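PDB 5IM2: twin-arginine translocation pathway signal from Rhodoferax ferrireducens, which probably serves as the extracellular solute-binding protein of a TRAP transporter, capturing small carboxylates such as the copurified benzoate bound here. Local coordinates for residues T114-T119 and T260-L265; P124-F129 and D155-T160. All blocks are in the same frame, centred on the assembly; numbering follows the deposited sequence.

Interaction 1: residues T114-T119 and T260-L265. With BEZ (benzoic acid), chain B.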
loop_
_atom_site.group_PDB
_atom_site.type_symbol
_atom_site.label_atom_id
_atom_site.label_comp_id
_atom_site.label_asym_id
_atom_site.label_seq_id
_atom_site.Cartn_x
_atom_site.Cartn_y
_atom_site.Cartn_z
ATOM N N THR A 114 7.926 1.984 -1.968
ATOM C CA THR A 114 7.014 2.224 -3.085
ATOM C C THR A 114 5.872 1.214 -3.067
ATOM O O THR A 114 5.886 0.237 -2.317
ATOM C CB THR A 114 7.761 2.171 -4.432
ATOM O OG1 THR A 114 6.968 2.795 -5.455
ATOM C CG2 THR A 114 8.078 0.706 -4.837
ATOM N N ILE A 115 4.870 1.474 -3.902
ATOM C CA ILE A 115 3.826 0.505 -4.221
ATOM C C ILE A 115 4.265 -0.280 -5.460
ATOM O O ILE A 115 4.413 0.326 -6.543
ATOM C CB ILE A 115 2.482 1.211 -4.459
ATOM C CG1 ILE A 115 1.994 1.851 -3.150
ATOM C CG2 ILE A 115 1.437 0.255 -5.027
ATOM C CD1 ILE A 115 0.617 2.534 -3.165
ATOM N N PRO A 116 4.484 -1.612 -5.355
ATOM C CA PRO A 116 4.842 -2.396 -6.551
ATOM C C PRO A 116 3.914 -2.165 -7.738
ATOM O O PRO A 116 4.416 -2.001 -8.849
ATOM C CB PRO A 116 4.793 -3.844 -6.039
ATOM C CG PRO A 116 5.120 -3.701 -4.552
ATOM C CD PRO A 116 4.419 -2.450 -4.144
ATOM N N GLY A 117 2.592 -2.102 -7.514
ATOM C CA GLY A 117 1.611 -1.955 -8.585
ATOM C C GLY A 117 1.602 -0.592 -9.247
ATOM O O GLY A 117 0.881 -0.403 -10.223
ATOM N N TYR A 118 2.372 0.375 -8.741
ATOM C CA TYR A 118 2.610 1.579 -9.540
ATOM C C TYR A 118 3.303 1.265 -10.870
ATOM O O TYR A 118 3.252 2.088 -11.786
ATOM C CB TYR A 118 3.480 2.571 -8.763
ATOM C CG TYR A 118 2.794 3.410 -7.690
ATOM C CD1 TYR A 118 1.423 3.322 -7.425
ATOM C CD2 TYR A 118 3.554 4.282 -6.895
ATOM C CE1 TYR A 118 0.821 4.117 -6.430
ATOM C CE2 TYR A 118 2.978 5.068 -5.937
ATOM C CZ TYR A 118 1.609 5.006 -5.696
ATOM O OH TYR A 118 1.086 5.836 -4.719
ATOM N N THR A 119 3.935 0.100 -10.994
ATOM C CA THR A 119 4.564 -0.364 -12.234
ATOM C C THR A 119 3.737 -1.543 -12.749
ATOM O O THR A 119 3.893 -2.668 -12.274
ATOM C CB THR A 119 6.015 -0.765 -11.981
ATOM O OG1 THR A 119 6.613 0.142 -11.048
ATOM C CG2 THR A 119 6.809 -0.743 -13.262
ATOM N N THR A 260 -6.831 -3.303 0.074
ATOM C CA THR A 260 -5.628 -2.615 0.522
ATOM C C THR A 260 -4.597 -2.676 -0.599
ATOM O O THR A 260 -4.738 -3.423 -1.577
ATOM C CB THR A 260 -5.112 -3.203 1.839
ATOM O OG1 THR A 260 -4.054 -2.377 2.325
ATOM C CG2 THR A 260 -4.619 -4.639 1.683
ATOM N N ALA A 261 -3.572 -1.844 -0.481
ATOM C CA ALA A 261 -2.461 -1.849 -1.419
ATOM C C ALA A 261 -1.207 -2.340 -0.710
ATOM O O ALA A 261 -1.065 -2.188 0.494
ATOM C CB ALA A 261 -2.229 -0.458 -2.023
ATOM N N THR A 262 -0.308 -2.945 -1.478
ATOM C CA THR A 262 0.948 -3.450 -0.968
ATOM C C THR A 262 2.067 -2.456 -1.193
ATOM O O THR A 262 2.070 -1.692 -2.156
ATOM C CB THR A 262 1.333 -4.780 -1.612
ATOM O OG1 THR A 262 1.462 -4.631 -3.024
ATOM C CG2 THR A 262 0.301 -5.800 -1.308
ATOM N N PHE A 263 3.029 -2.499 -0.286
ATOM C CA PHE A 263 4.206 -1.658 -0.324
ATOM C C PHE A 263 5.430 -2.528 -0.124
ATOM O O PHE A 263 5.377 -3.523 0.610
ATOM C CB PHE A 263 4.186 -0.589 0.801
ATOM C CG PHE A 263 3.006 0.321 0.743
ATOM C CD1 PHE A 263 1.784 -0.090 1.216
ATOM C CD2 PHE A 263 3.123 1.598 0.174
ATOM C CE1 PHE A 263 0.696 0.750 1.138
ATOM C CE2 PHE A 263 2.043 2.433 0.104
ATOM C CZ PHE A 263 0.819 1.999 0.602
ATOM N N VAL A 264 6.526 -2.122 -0.750
ATOM C CA VAL A 264 7.819 -2.772 -0.581
ATOM C C VAL A 264 8.854 -1.744 -0.137
ATOM O O VAL A 264 8.911 -0.622 -0.660
ATOM C CB VAL A 264 8.269 -3.492 -1.867
ATOM C CG1 VAL A 264 8.479 -2.508 -2.981
ATOM C CG2 VAL A 264 9.525 -4.306 -1.582
ATOM N N LEU A 265 9.678 -2.143 0.856
ATOM C CA LEU A 265 10.854 -1.406 1.282
ATOM C C LEU A 265 12.013 -2.213 0.724
ATOM O O LEU A 265 12.282 -3.322 1.208
ATOM C CB LEU A 265 10.936 -1.288 2.806
ATOM C CG LEU A 265 12.115 -0.542 3.410
ATOM C CD1 LEU A 265 12.025 0.938 3.049
ATOM C CD2 LEU A 265 12.103 -0.761 4.913
HETATM C C BEZ B . -1.979 5.178 -2.563
HETATM O O1 BEZ B . -3.199 4.850 -2.612
HETATM O O2 BEZ B . -1.358 5.392 -3.631
HETATM C C1 BEZ B . -1.298 5.342 -1.238
HETATM C C2 BEZ B . 0.050 5.688 -1.192
HETATM C C3 BEZ B . 0.655 5.867 0.054
HETATM C C4 BEZ B . -0.079 5.675 1.212
HETATM C C5 BEZ B . -1.410 5.308 1.160
HETATM C C6 BEZ B . -2.028 5.139 -0.084
HETATM O O HOH W 1 1.245 -3.414 -5.409
#

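Interaction 2: residues P124-F129 and D155-T160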
loop_
_atom_site.group_PDB
_atom_site.type_symbol
_atom_site.label_atom_id
_atom_site.label_comp_id
_atom_site.label_asym_id
_atom_site.label_seq_id
_atom_site.Cartn_x
_atom_site.Cartn_y
_atom_site.Cartn_z
ATOM N N PRO A 124 3.278 -9.422 -10.405
ATOM C CA PRO A 124 1.921 -9.975 -10.416
ATOM C C PRO A 124 1.561 -10.769 -9.181
ATOM O O PRO A 124 0.393 -10.750 -8.785
ATOM C CB PRO A 124 1.920 -10.860 -11.664
ATOM C CG PRO A 124 3.344 -11.215 -11.898
ATOM C CD PRO A 124 4.118 -9.995 -11.466
ATOM N N ARG A 125 2.493 -11.488 -8.557
ATOM C CA ARG A 125 2.051 -12.402 -7.501
ATOM C C ARG A 125 1.724 -11.698 -6.178
ATOM O O ARG A 125 0.860 -12.169 -5.422
ATOM C CB ARG A 125 3.111 -13.476 -7.278
ATOM C CG ARG A 125 3.188 -14.477 -8.383
ATOM C CD ARG A 125 4.427 -15.314 -8.293
ATOM N NE ARG A 125 5.571 -14.583 -8.791
ATOM C CZ ARG A 125 6.770 -15.118 -9.006
ATOM N NH1 ARG A 125 7.005 -16.397 -8.729
ATOM N NH2 ARG A 125 7.741 -14.362 -9.484
ATOM N N ILE A 126 2.383 -10.574 -5.868
ATOM C CA ILE A 126 2.090 -9.893 -4.616
ATOM C C ILE A 126 0.695 -9.276 -4.635
ATOM O O ILE A 126 0.132 -8.940 -3.579
ATOM C CB ILE A 126 3.165 -8.832 -4.316
ATOM C CG1 ILE A 126 3.029 -8.381 -2.871
ATOM C CG2 ILE A 126 3.077 -7.654 -5.252
ATOM C CD1 ILE A 126 4.034 -7.284 -2.470
ATOM N N GLU A 127 0.114 -9.136 -5.831
ATOM C CA GLU A 127 -1.198 -8.525 -6.004
ATOM C C GLU A 127 -2.333 -9.294 -5.336
ATOM O O GLU A 127 -3.437 -8.759 -5.238
ATOM C CB GLU A 127 -1.563 -8.417 -7.488
ATOM C CG GLU A 127 -0.776 -7.498 -8.358
ATOM C CD GLU A 127 -1.256 -7.592 -9.825
ATOM O OE1 GLU A 127 -1.832 -8.648 -10.247
ATOM O OE2 GLU A 127 -1.057 -6.616 -10.564
ATOM N N VAL A 128 -2.100 -10.531 -4.891
ATOM C CA VAL A 128 -3.141 -11.308 -4.237
ATOM C C VAL A 128 -3.696 -10.533 -3.037
ATOM O O VAL A 128 -4.873 -10.672 -2.671
ATOM C CB VAL A 128 -2.573 -12.692 -3.850
ATOM C CG1 VAL A 128 -1.540 -12.586 -2.737
ATOM C CG2 VAL A 128 -3.701 -13.651 -3.510
ATOM N N PHE A 129 -2.866 -9.715 -2.403
ATOM C CA PHE A 129 -3.283 -9.000 -1.192
ATOM C C PHE A 129 -4.129 -7.780 -1.479
ATOM O O PHE A 129 -4.740 -7.224 -0.546
ATOM C CB PHE A 129 -2.045 -8.613 -0.379
ATOM C CG PHE A 129 -1.394 -9.799 0.238
ATOM C CD1 PHE A 129 -1.938 -10.395 1.364
ATOM C CD2 PHE A 129 -0.305 -10.417 -0.376
ATOM C CE1 PHE A 129 -1.390 -11.533 1.880
ATOM C CE2 PHE A 129 0.253 -11.561 0.144
ATOM C CZ PHE A 129 -0.290 -12.131 1.258
ATOM N N ASP A 155 11.360 -15.186 -6.233
ATOM C CA ASP A 155 12.000 -14.639 -7.425
ATOM C C ASP A 155 11.363 -13.339 -7.904
ATOM O O ASP A 155 11.940 -12.676 -8.766
ATOM C CB ASP A 155 11.949 -15.648 -8.558
ATOM C CG ASP A 155 10.545 -16.041 -8.889
ATOM O OD1 ASP A 155 9.966 -16.850 -8.125
ATOM O OD2 ASP A 155 10.009 -15.522 -9.888
ATOM N N GLU A 156 10.199 -12.947 -7.369
ATOM C CA GLU A 156 9.501 -11.767 -7.881
ATOM C C GLU A 156 10.273 -10.486 -7.619
ATOM O O GLU A 156 10.191 -9.542 -8.422
ATOM C CB GLU A 156 8.090 -11.663 -7.266
ATOM C CG GLU A 156 7.281 -10.413 -7.640
ATOM C CD GLU A 156 5.786 -10.703 -7.797
ATOM O OE1 GLU A 156 4.963 -10.176 -6.984
ATOM O OE2 GLU A 156 5.437 -11.477 -8.719
ATOM N N PHE A 157 11.008 -10.428 -6.513
ATOM C CA PHE A 157 11.795 -9.259 -6.159
ATOM C C PHE A 157 13.284 -9.587 -6.094
ATOM O O PHE A 157 14.028 -8.933 -5.360
ATOM C CB PHE A 157 11.356 -8.691 -4.814
ATOM C CG PHE A 157 9.967 -8.060 -4.801
ATOM C CD1 PHE A 157 9.724 -6.836 -5.423
ATOM C CD2 PHE A 157 8.925 -8.665 -4.113
ATOM C CE1 PHE A 157 8.475 -6.254 -5.375
ATOM C CE2 PHE A 157 7.655 -8.074 -4.078
ATOM C CZ PHE A 157 7.443 -6.872 -4.701
ATOM N N LYS A 158 13.728 -10.601 -6.829
ATOM C CA LYS A 158 15.085 -11.112 -6.636
ATOM C C LYS A 158 16.151 -10.141 -7.110
ATOM O O LYS A 158 17.338 -10.361 -6.819
ATOM C CB LYS A 158 15.264 -12.452 -7.351
ATOM C CG LYS A 158 15.130 -12.382 -8.864
ATOM C CD LYS A 158 15.390 -13.747 -9.492
ATOM C CE LYS A 158 15.535 -13.645 -10.996
ATOM N NZ LYS A 158 14.469 -14.393 -11.714
ATOM N N ASP A 159 15.760 -9.058 -7.787
ATOM C CA ASP A 159 16.728 -8.089 -8.262
ATOM C C ASP A 159 17.006 -6.998 -7.233
ATOM O O ASP A 159 17.849 -6.128 -7.490
ATOM C CB ASP A 159 16.291 -7.492 -9.614
ATOM C CG ASP A 159 14.844 -7.032 -9.640
ATOM O OD1 ASP A 159 14.101 -7.304 -8.681
ATOM O OD2 ASP A 159 14.448 -6.411 -10.660
ATOM N N THR A 160 16.387 -7.076 -6.047
ATOM C CA THR A 160 16.730 -6.209 -4.931
ATOM C C THR A 160 16.839 -7.047 -3.670
ATOM O O THR A 160 16.528 -8.243 -3.652
ATOM C CB THR A 160 15.697 -5.075 -4.728
ATOM O OG1 THR A 160 14.393 -5.602 -4.409
ATOM C CG2 THR A 160 15.656 -4.171 -5.976
HETATM O O HOH W 2 7.081 -11.921 -10.864
#

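Interaction 1: residues T114-T119 and T260-L265
Ile115 and Phe263 lie side by side and run in the same direction, toward the bound benzoate. CG1 of Ile115 packs at 3.3 Å from CE2 of Phe263, approaching the ring obliquely, while its CD1 carries on to within 3.5 Å of O2 of benzoate. Phe263 keeps CG anti to its carbonyl carbon (chi1 -59°), which brings the ring up beside the isoleucine and sets its edge against the ligand ring, CE2 being 3.7 Å from benzoate C3. A flat apolar side chain suits a place that borders both a branched aliphatic side chain and an aromatic ligand; an alanine here would probably open a gap beside the benzoate ring and leave Ile115 CG1 without its neighbour. CB of Ile115 also sits over the centre of the Tyr118 ring, 3.7 Å above its plane. The Tyr118 ring aims its hydroxyl at the carboxylate: Tyr118 OH donates to benzoate O2 over 2.7 Å, and Arg192 binds the ligand too. Behind the pocket, Thr114 and Val264 form an antiparallel hydrogen-bonded pair, with Val264 N to Thr114 O at 2.9 Å and 165°. The side chains lie side by side, Thr114 CG2 3.7 Å from Val264 CG1. Pro116, which cannot donate from its nitrogen, follows the pairing and rests CG on Val264 CG1, while a water bridges Gly117 N and Thr262 OG1. A strand end turning into a short 3-10 segment at the ligand is thus part of the benzoate pocket of this TRAP solute-binding protein.

Interaction 2: residues P124-F129 and D155-T160
Arg125 meets two acids at once. Its NH1 and NH2 grip Asp155 end-on, one nitrogen to each oxygen; Arg125 NH2 to Asp155 OD2 is 2.6 Å and nearly straight at 174°, in the guanidinium plane although OD2 is met from above the carboxylate plane. Arg125 NE turns to Glu156 OE2 at 3.1 Å, again from above the carboxylate. Glu156 OE2 also takes Arg125 N at 2.9 Å through its syn lone pair, and Glu156 OE1 takes Ile126 N at 2.8 Å in the same way, so one glutamate receives two successive backbone N-H groups. Its CG stands anti to the backbone N (chi1 176°), and a bend at chi2 turns the carboxylate to them; the longer chain of glutamate suits this reach. A water links Arg125 NH2 with Glu156 OE2. Around this polar centre, CD1 of Ile126 meets the edge of the Phe157 ring 4.0 Å from CE2, and Phe157 stacks on Phe123. Leu353 of helix 350-367 packs on Arg125, while Met149 of helix 138-152 touches Ile126, Glu156 and Phe157. With Arg125 and Glu156 buried and Asp155 partly exposed, the shared positive charge is likely to favour the ionised form of both acids, Glu156 especially, since two backbone N-H groups also point at its carboxylate.

Interaction 2 is nested inside the chain loop that interaction 1 closes: the order is 114-119, 124-129, 155-160, then 260-265. Their centres are about 10 Å apart, and they touch directly. Thr262 OG1 lies 3.7 Å from Ile126 CD1, and Pro116 CG packs 3.9 Å from Phe157 CZ. Interaction 1 joins neighbouring strands 111-114 and 262-267 of the five-stranded sheet, next to the ligand; interaction 2 joins the loops that precede helix 138-152 and lead from it into strand 161-167, which pairs with 262-267 in the same sheet. One contact therefore borders the benzoate pocket, whereas the other ties together the connections flanking this helix, farther from the ligand.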